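Local coordinates for protein Dok-7 (Mus musculus, PDB 3ML4) that acts as a cytoplasmic adaptor that dimerises, binds phosphoinositides and activates the receptor tyrosine kinase MuSK, driving formation of the neuromuscular synapse, at residues F95-H98 with E99-C102; Q155-L158 with S159-R162; G180-A183 with G184-L188; S190-G193 with E194-F198. One frame throughout, in Å; residues are numbered along the deposited sequence.

Contact 1. Residues F95-H98 with E99-C102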
loop_
_atom_site.group_PDB
_atom_site.type_symbol
_atom_site.label_atom_id
_atom_site.label_comp_id
_atom_site.label_asym_id
_atom_site.label_seq_id
_atom_site.Cartn_x
_atom_site.Cartn_y
_atom_site.Cartn_z
ATOM N N PHE B 95 -8.685 24.206 -10.015
ATOM C CA PHE B 95 -10.038 24.284 -9.498
ATOM C C PHE B 95 -10.530 25.715 -9.529
ATOM O O PHE B 95 -9.736 26.653 -9.499
ATOM C CB PHE B 95 -10.094 23.772 -8.060
ATOM C CG PHE B 95 -9.545 22.396 -7.890
ATOM C CD1 PHE B 95 -8.201 22.204 -7.596
ATOM C CD2 PHE B 95 -10.370 21.285 -8.022
ATOM C CE1 PHE B 95 -7.684 20.931 -7.437
ATOM C CE2 PHE B 95 -9.864 20.003 -7.863
ATOM C CZ PHE B 95 -8.514 19.825 -7.567
ATOM N N ASP B 96 -11.848 25.865 -9.581
ATOM C CA ASP B 96 -12.491 27.168 -9.502
ATOM C C ASP B 96 -12.547 27.579 -8.039
ATOM O O ASP B 96 -11.849 28.497 -7.611
ATOM C CB ASP B 96 -13.910 27.089 -10.072
ATOM C CG ASP B 96 -14.082 25.942 -11.055
ATOM O OD1 ASP B 96 -13.116 25.623 -11.790
ATOM O OD2 ASP B 96 -15.184 25.352 -11.091
ATOM N N SER B 97 -13.368 26.862 -7.280
ATOM C CA SER B 97 -13.629 27.174 -5.885
ATOM C C SER B 97 -12.507 26.728 -4.961
ATOM O O SER B 97 -11.883 25.687 -5.178
ATOM C CB SER B 97 -14.952 26.539 -5.448
ATOM O OG SER B 97 -15.100 25.239 -5.995
ATOM N N HIS B 98 -12.264 27.536 -3.931
ATOM C CA HIS B 98 -11.341 27.204 -2.850
ATOM C C HIS B 98 -11.748 25.917 -2.123
ATOM O O HIS B 98 -10.904 25.063 -1.856
ATOM C CB HIS B 98 -11.256 28.373 -1.860
ATOM C CG HIS B 98 -10.307 28.145 -0.723
ATOM N ND1 HIS B 98 -10.726 27.746 0.527
ATOM C CD2 HIS B 98 -8.963 28.274 -0.643
ATOM C CE1 HIS B 98 -9.680 27.635 1.328
ATOM N NE2 HIS B 98 -8.598 27.945 0.641
ATOM N N GLU B 99 -13.038 25.772 -1.820
ATOM C CA GLU B 99 -13.497 24.648 -0.998
ATOM C C GLU B 99 -13.401 23.292 -1.701
ATOM O O GLU B 99 -13.186 22.275 -1.045
ATOM C CB GLU B 99 -14.896 24.894 -0.401
ATOM C CG GLU B 99 -16.071 24.743 -1.365
ATOM C CD GLU B 99 -17.426 24.762 -0.657
ATOM O OE1 GLU B 99 -18.386 24.178 -1.205
ATOM O OE2 GLU B 99 -17.536 25.352 0.441
ATOM N N ALA B 100 -13.544 23.296 -3.026
ATOM C CA ALA B 100 -13.386 22.092 -3.845
ATOM C C ALA B 100 -11.939 21.605 -3.846
ATOM O O ALA B 100 -11.678 20.401 -3.777
ATOM C CB ALA B 100 -13.860 22.345 -5.271
HETATM N N MSE B 101 -11.008 22.552 -3.926
HETATM C CA MSE B 101 -9.585 22.267 -3.820
HETATM C C MSE B 101 -9.245 21.651 -2.457
HETATM O O MSE B 101 -8.538 20.640 -2.391
HETATM C CB MSE B 101 -8.788 23.550 -4.044
HETATM C CG MSE B 101 -7.301 23.434 -3.795
HETATM SE SE MSE B 101 -6.536 25.184 -3.435
HETATM C CE MSE B 101 -7.100 25.413 -1.575
ATOM N N CYS B 102 -9.755 22.258 -1.385
ATOM C CA CYS B 102 -9.544 21.747 -0.030
ATOM C C CYS B 102 -10.174 20.376 0.154
ATOM O O CYS B 102 -9.584 19.499 0.785
ATOM C CB CYS B 102 -10.108 22.710 1.014
ATOM S SG CYS B 102 -9.312 24.315 1.015
#
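Met101, a selenomethionine, runs along the start of helix 98-112 with Phe95 at its base and His98 at its tip. Its CA sits over one face of the Phe95 ring, 4.1 Å from the centroid and only 15° off the ring normal, which meets the criteria for a CH-pi contact. CB follows, 3.8 Å from Phe95 CD1, and CG lies 4.1 Å from the same ring atom. CG stands opposite the backbone N (chi1 173°), and a turn about the CG-SE bond (chi3 78°) swings the methyl CE toward His98, where it comes 3.5 Å from CD2. The next residue, Cys102, one turn on from His98, sets SG over a face of the imidazole, 3.7 Å from the centroid of the His98 ring. Replacing Phe95 with an alanine would probably uncover CA and CB of Met101 and open a gap under the first helical turn. Backbone bonds of that turn run alongside. His98 O accepts a 3.1 Å bond from Cys102 N, in the carbonyl plane, whereas the bond from Met101 N to Ser97 O is weak at 3.5 Å. Ser97 holds the N-cap position without a capping bond from its side chain. Beyond the segments, Phe95 also meets Trp104 edge-to-face. Together these contacts mark the passage from the last strand of a PH domain into its C-terminal helix, whose first turn packs on an aromatic residue from the preceding loop.

Contact 2. Residues Q155-L158 with S159-R162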
loop_
_atom_site.group_PDB
_atom_site.type_symbol
_atom_site.label_atom_id
_atom_site.label_comp_id
_atom_site.label_asym_id
_atom_site.label_seq_id
_atom_site.Cartn_x
_atom_site.Cartn_y
_atom_site.Cartn_z
ATOM N N GLN B 155 15.400 13.762 -0.256
ATOM C CA GLN B 155 14.566 12.585 0.006
ATOM C C GLN B 155 15.246 11.545 0.899
ATOM O O GLN B 155 16.422 11.233 0.723
ATOM C CB GLN B 155 14.111 11.934 -1.304
ATOM C CG GLN B 155 15.248 11.439 -2.198
ATOM C CD GLN B 155 14.751 10.746 -3.455
ATOM O OE1 GLN B 155 15.018 11.194 -4.569
ATOM N NE2 GLN B 155 14.019 9.650 -3.280
ATOM N N TRP B 156 14.488 11.012 1.853
ATOM C CA TRP B 156 14.979 9.999 2.783
ATOM C C TRP B 156 13.886 8.970 3.032
ATOM O O TRP B 156 12.708 9.322 3.082
ATOM C CB TRP B 156 15.362 10.634 4.131
ATOM C CG TRP B 156 16.350 11.779 4.067
ATOM C CD1 TRP B 156 17.695 11.709 4.282
ATOM C CD2 TRP B 156 16.064 13.157 3.777
ATOM N NE1 TRP B 156 18.268 12.953 4.146
ATOM C CE2 TRP B 156 17.291 13.859 3.832
ATOM C CE3 TRP B 156 14.894 13.864 3.473
ATOM C CZ2 TRP B 156 17.382 15.237 3.590
ATOM C CZ3 TRP B 156 14.982 15.231 3.234
ATOM C CH2 TRP B 156 16.222 15.904 3.294
ATOM N N LYS B 157 14.270 7.703 3.180
ATOM C CA LYS B 157 13.413 6.727 3.850
ATOM C C LYS B 157 13.455 7.086 5.325
ATOM O O LYS B 157 14.537 7.327 5.872
ATOM C CB LYS B 157 13.940 5.298 3.693
ATOM C CG LYS B 157 13.708 4.630 2.348
ATOM C CD LYS B 157 13.734 3.109 2.510
ATOM C CE LYS B 157 14.657 2.429 1.501
ATOM N NZ LYS B 157 14.308 2.718 0.075
ATOM N N LEU B 158 12.294 7.122 5.974
ATOM C CA LEU B 158 12.240 7.304 7.427
ATOM C C LEU B 158 13.048 6.258 8.208
ATOM O O LEU B 158 13.626 6.570 9.246
ATOM C CB LEU B 158 10.795 7.342 7.922
ATOM C CG LEU B 158 10.359 8.692 8.496
ATOM C CD1 LEU B 158 10.154 9.739 7.405
ATOM C CD2 LEU B 158 9.099 8.528 9.327
ATOM N N SER B 159 13.102 5.034 7.686
ATOM C CA SER B 159 13.820 3.936 8.334
ATOM C C SER B 159 15.351 4.090 8.283
ATOM O O SER B 159 16.087 3.321 8.914
ATOM C CB SER B 159 13.380 2.584 7.744
ATOM O OG SER B 159 13.639 2.522 6.351
ATOM N N ASP B 160 15.820 5.092 7.542
ATOM C CA ASP B 160 17.249 5.334 7.382
ATOM C C ASP B 160 17.728 6.548 8.187
ATOM O O ASP B 160 18.895 6.933 8.115
ATOM C CB ASP B 160 17.587 5.493 5.899
ATOM C CG ASP B 160 17.314 4.234 5.097
ATOM O OD1 ASP B 160 17.189 3.147 5.702
ATOM O OD2 ASP B 160 17.233 4.322 3.856
ATOM N N LEU B 161 16.819 7.141 8.953
ATOM C CA LEU B 161 17.148 8.242 9.858
ATOM C C LEU B 161 17.664 7.715 11.195
ATOM O O LEU B 161 17.004 6.896 11.833
ATOM C CB LEU B 161 15.908 9.107 10.093
ATOM C CG LEU B 161 15.646 10.378 9.285
ATOM C CD1 LEU B 161 16.212 10.342 7.864
ATOM C CD2 LEU B 161 14.150 10.633 9.271
ATOM N N ARG B 162 18.840 8.184 11.613
ATOM C CA ARG B 162 19.418 7.792 12.907
ATOM C C ARG B 162 18.653 8.435 14.047
ATOM O O ARG B 162 18.235 7.766 14.989
ATOM C CB ARG B 162 20.882 8.224 13.034
ATOM C CG ARG B 162 21.809 7.757 11.936
ATOM C CD ARG B 162 23.240 7.634 12.451
ATOM N NE ARG B 162 24.213 7.548 11.360
ATOM C CZ ARG B 162 25.443 7.057 11.484
ATOM N NH1 ARG B 162 25.866 6.585 12.652
ATOM N NH2 ARG B 162 26.249 7.026 10.433
#
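Leu161 supplies the close-packed half of this turn. Its CD1 rests 3.8 Å from Trp156 CB and reaches obliquely toward the start of the indole, while CD2 is 4.3 Å from Leu158 CG. All three residues are buried, and the indole N-H, on the five-membered ring, is held by a hydrogen bond from Trp156 NE1 to Trp182 O. The backbone closes the turn with two i to i+3 bonds, Asp160 N to Lys157 O at 3.1 Å and Leu161 N to Leu158 O at 3.3 Å. Both donors stand about 60° out of the carbonyl plane, a steep approach in keeping with a short 3-10 turn. The other half is looser. Lys157 and Asp160 run side by side, and Asp160 OD2 lies 3.4 Å from Lys157 CB. Farther out they part, leaving Lys157 NZ 5.0 Å from Asp160 OD2, too far for a salt bridge, though the opposite charges would probably still attract weakly, and the lysine is exposed. The turn joins strands 151-157 and 161-167, the two outermost strands of the seven-stranded sheet. This is the corner of an IRS-type PTB domain that leads into its peptide-binding edge strand, where Leu161 O bonds a polar side chain of the bound peptide.

Contact 3. Residues G180-A183 with G184-L188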
loop_
_atom_site.group_PDB
_atom_site.type_symbol
_atom_site.label_atom_id
_atom_site.label_comp_id
_atom_site.label_asym_id
_atom_site.label_seq_id
_atom_site.Cartn_x
_atom_site.Cartn_y
_atom_site.Cartn_z
ATOM N N GLY B 180 23.277 7.471 1.225
ATOM C CA GLY B 180 24.560 7.929 0.692
ATOM C C GLY B 180 24.972 9.381 0.830
ATOM O O GLY B 180 25.639 9.749 1.801
ATOM N N TYR B 181 24.619 10.201 -0.160
ATOM C CA TYR B 181 24.974 11.630 -0.127
ATOM C C TYR B 181 23.901 12.490 0.513
ATOM O O TYR B 181 24.061 13.703 0.623
ATOM C CB TYR B 181 25.351 12.177 -1.515
ATOM C CG TYR B 181 26.762 11.833 -1.948
ATOM C CD1 TYR B 181 27.762 11.552 -1.007
ATOM C CD2 TYR B 181 27.106 11.813 -3.295
ATOM C CE1 TYR B 181 29.059 11.235 -1.408
ATOM C CE2 TYR B 181 28.397 11.501 -3.705
ATOM C CZ TYR B 181 29.365 11.215 -2.761
ATOM O OH TYR B 181 30.637 10.909 -3.183
ATOM N N TRP B 182 22.810 11.857 0.926
ATOM C CA TRP B 182 21.828 12.525 1.762
ATOM C C TRP B 182 22.064 12.265 3.251
ATOM O O TRP B 182 21.282 12.704 4.097
ATOM C CB TRP B 182 20.400 12.165 1.340
ATOM C CG TRP B 182 19.928 12.952 0.151
ATOM C CD1 TRP B 182 19.223 12.480 -0.922
ATOM C CD2 TRP B 182 20.137 14.351 -0.093
ATOM N NE1 TRP B 182 18.976 13.496 -1.813
ATOM C CE2 TRP B 182 19.530 14.653 -1.333
ATOM C CE3 TRP B 182 20.779 15.377 0.614
ATOM C CZ2 TRP B 182 19.547 15.937 -1.883
ATOM C CZ3 TRP B 182 20.793 16.652 0.071
ATOM C CH2 TRP B 182 20.176 16.922 -1.167
ATOM N N ALA B 183 23.154 11.564 3.565
ATOM C CA ALA B 183 23.545 11.323 4.949
ATOM C C ALA B 183 23.915 12.633 5.639
ATOM O O ALA B 183 24.319 13.597 4.981
ATOM C CB ALA B 183 24.699 10.343 5.013
ATOM N N GLY B 184 23.755 12.670 6.960
ATOM C CA GLY B 184 24.172 13.823 7.751
ATOM C C GLY B 184 23.045 14.482 8.519
ATOM O O GLY B 184 21.934 13.958 8.588
ATOM N N VAL B 185 23.344 15.654 9.078
ATOM C CA VAL B 185 22.447 16.356 9.987
ATOM C C VAL B 185 21.844 17.593 9.310
ATOM O O VAL B 185 22.560 18.385 8.700
ATOM C CB VAL B 185 23.192 16.744 11.291
ATOM C CG1 VAL B 185 22.221 17.258 12.342
ATOM C CG2 VAL B 185 23.977 15.548 11.836
ATOM N N PHE B 186 20.527 17.745 9.423
ATOM C CA PHE B 186 19.794 18.815 8.738
ATOM C C PHE B 186 18.894 19.591 9.690
ATOM O O PHE B 186 18.311 19.011 10.615
ATOM C CB PHE B 186 18.970 18.246 7.577
ATOM C CG PHE B 186 19.791 17.502 6.561
ATOM C CD1 PHE B 186 19.890 16.118 6.611
ATOM C CD2 PHE B 186 20.477 18.187 5.561
ATOM C CE1 PHE B 186 20.656 15.428 5.678
ATOM C CE2 PHE B 186 21.234 17.503 4.619
ATOM C CZ PHE B 186 21.328 16.121 4.681
ATOM N N PHE B 187 18.779 20.896 9.440
ATOM C CA PHE B 187 18.150 21.828 10.373
ATOM C C PHE B 187 17.028 22.612 9.720
ATOM O O PHE B 187 17.232 23.248 8.689
ATOM C CB PHE B 187 19.184 22.828 10.896
ATOM C CG PHE B 187 20.301 22.213 11.683
ATOM C CD1 PHE B 187 20.341 22.348 13.066
ATOM C CD2 PHE B 187 21.328 21.521 11.043
ATOM C CE1 PHE B 187 21.375 21.792 13.799
ATOM C CE2 PHE B 187 22.369 20.954 11.766
ATOM C CZ PHE B 187 22.393 21.092 13.144
ATOM N N LEU B 188 15.852 22.591 10.337
ATOM C CA LEU B 188 14.695 23.318 9.817
ATOM C C LEU B 188 14.095 24.235 10.872
ATOM O O LEU B 188 14.041 23.879 12.048
ATOM C CB LEU B 188 13.616 22.349 9.303
ATOM C CG LEU B 188 14.009 21.149 8.430
ATOM C CD1 LEU B 188 12.781 20.288 8.102
ATOM C CD2 LEU B 188 14.713 21.582 7.152
#
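Between Trp182 and Phe186 the backbone leaves a loop and enters a strand through Gly184, whose phi of 120° and psi of -170° would jam any CB against the carbonyl O of Ala183 and so call for glycine. That strand, 184-189, is the last of the PTB sheet before its C-terminal helix, and Gly184 and Phe186 pair by backbone bonds with Gly175 and Phe173 of the hairpin partner. The side chain of Phe186 carries the contact. With CG anti to its carbonyl carbon (chi1 -58°), the ring reaches back along the strand toward the loop. Its edge then meets the carbonyl of Trp182, whose oxygen is already bound by the indole N-H of Trp156: the O lies in the ring plane, 3.2 Å from CE1 of Phe186 and 3.5 Å from CZ. Such an edge-on approach sets the slightly positive ring hydrogens toward the carbonyl oxygen, which would probably give a mild attraction. The indole comes nearer the outer end of the ring, Trp182 CE3 standing 4.2 Å from Phe186 CZ, and the two side chains cross at roughly a right angle. Leu128 touches both aromatics, while Trp156 meets the Phe186 ring edge-to-face. A second carbonyl also lies near the phenyl: Ala183 O approaches obliquely, 3.9 Å from Phe186 CZ.

Contact 4. Residues S190-G193 with E194-F198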
loop_
_atom_site.group_PDB
_atom_site.type_symbol
_atom_site.label_atom_id
_atom_site.label_comp_id
_atom_site.label_asym_id
_atom_site.label_seq_id
_atom_site.Cartn_x
_atom_site.Cartn_y
_atom_site.Cartn_z
ATOM N N SER B 190 10.662 26.032 12.089
ATOM C CA SER B 190 9.209 25.949 12.042
ATOM C C SER B 190 8.641 26.042 13.444
ATOM O O SER B 190 9.349 25.795 14.420
ATOM C CB SER B 190 8.760 24.635 11.409
ATOM O OG SER B 190 7.346 24.548 11.413
ATOM N N ALA B 191 7.356 26.378 13.536
ATOM C CA ALA B 191 6.664 26.413 14.824
ATOM C C ALA B 191 5.944 25.082 15.138
ATOM O O ALA B 191 5.147 25.001 16.078
ATOM C CB ALA B 191 5.688 27.601 14.876
ATOM N N GLU B 192 6.240 24.039 14.364
ATOM C CA GLU B 192 5.521 22.771 14.496
ATOM C C GLU B 192 6.444 21.568 14.729
ATOM O O GLU B 192 6.122 20.444 14.349
ATOM C CB GLU B 192 4.623 22.541 13.270
ATOM C CG GLU B 192 3.610 23.651 13.013
ATOM C CD GLU B 192 2.887 23.472 11.703
ATOM O OE1 GLU B 192 3.546 23.560 10.647
ATOM O OE2 GLU B 192 1.657 23.245 11.721
ATOM N N GLY B 193 7.582 21.815 15.369
ATOM C CA GLY B 193 8.581 20.781 15.600
ATOM C C GLY B 193 8.090 19.657 16.486
ATOM O O GLY B 193 8.396 18.489 16.238
ATOM N N GLU B 194 7.345 20.022 17.528
ATOM C CA GLU B 194 6.707 19.062 18.428
ATOM C C GLU B 194 5.717 18.170 17.665
ATOM O O GLU B 194 5.657 16.965 17.903
ATOM C CB GLU B 194 6.005 19.788 19.581
ATOM C CG GLU B 194 6.935 20.222 20.723
ATOM C CD GLU B 194 6.241 21.131 21.742
ATOM O OE1 GLU B 194 5.987 20.683 22.883
ATOM O OE2 GLU B 194 5.936 22.293 21.396
ATOM N N GLN B 195 4.958 18.769 16.748
ATOM C CA GLN B 195 4.062 18.024 15.860
ATOM C C GLN B 195 4.809 17.129 14.882
ATOM O O GLN B 195 4.349 16.032 14.576
ATOM C CB GLN B 195 3.146 18.969 15.084
ATOM C CG GLN B 195 1.865 19.294 15.813
ATOM C CD GLN B 195 1.197 20.558 15.314
ATOM O OE1 GLN B 195 1.294 20.915 14.135
ATOM N NE2 GLN B 195 0.506 21.246 16.216
HETATM N N MSE B 196 5.957 17.596 14.397
HETATM C CA MSE B 196 6.756 16.817 13.459
HETATM C C MSE B 196 7.392 15.605 14.129
HETATM O O MSE B 196 7.372 14.505 13.579
HETATM C CB MSE B 196 7.823 17.687 12.789
HETATM C CG MSE B 196 7.257 18.681 11.793
HETATM SE SE MSE B 196 8.551 20.022 11.197
HETATM C CE MSE B 196 7.358 21.540 11.265
ATOM N N SER B 197 7.939 15.825 15.322
ATOM C CA SER B 197 8.628 14.792 16.091
ATOM C C SER B 197 7.668 13.689 16.534
ATOM O O SER B 197 8.007 12.499 16.490
ATOM C CB SER B 197 9.312 15.421 17.308
ATOM O OG SER B 197 10.296 14.559 17.845
ATOM N N PHE B 198 6.472 14.093 16.959
ATOM C CA PHE B 198 5.446 13.152 17.378
ATOM C C PHE B 198 4.936 12.306 16.208
ATOM O O PHE B 198 4.679 11.108 16.359
ATOM C CB PHE B 198 4.290 13.886 18.049
ATOM C CG PHE B 198 3.068 13.040 18.235
ATOM C CD1 PHE B 198 3.032 12.056 19.223
ATOM C CD2 PHE B 198 1.954 13.219 17.416
ATOM C CE1 PHE B 198 1.900 11.272 19.395
ATOM C CE2 PHE B 198 0.816 12.443 17.581
ATOM C CZ PHE B 198 0.787 11.466 18.568
#
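Glu192 O accepts from Met196 N at 2.9 Å, the donor lying in the carbonyl plane, and so starts the first turn of helix 193-203, the C-terminal helix of the PTB domain. Glu192 occupies its N-cap position. The next bond in the series, from Ser197 N to Gly193 O, is equally long, with its donor tilted 24° from the carbonyl plane. Just ahead of the helix, Ser190 OG accepts from Glu192 N at 3.2 Å, closing an ST turn. The hydroxyl stands opposite its own backbone N (chi1 178°), which points it along the chain toward the amide two residues on. Met196, a selenomethionine, ties the two turns together. Its CG passes 3.3 Å from Glu192 O, and a bend at chi3 of -138° directs the methyl toward the ST turn, where CE lies 3.4 Å from Ser190 CB and 3.5 Å from Glu192 CB. Phe118, Val120 and Phe171 of the sheet pack against the same Met196 side chain. An alanine at Ser190 would remove the acceptor, and the Glu192 amide is likely to lose its side-chain mate, freeing the approach to the helix to shift. Gly193, the first helical residue, is buried. One turn along, Ser197 packs on a polar side chain of the bound peptide, while its CB lies 3.4 Å from Gly193 O.

How the contacts relate
Contact 1 belongs to the PH domain and the other three to the PTB domain, so it stands apart: its centre is about 34 Å from that of contact 2 and about 36 Å from that of contact 3, across the middle of the chain. Contacts 2 and 3, with centres about 10 Å apart, touch directly through Trp156, which also packs its NE1 3.8 Å from Phe186 CE1. Contact 4 follows contact 3 in the chain, as strand 184-189 runs on to helix 193-203. Contacts 2 and 4 do not touch, their nearest atoms being about 8 Å apart, yet both reach the bound peptide, contact 2 from the edge strand and contact 4 from the helix.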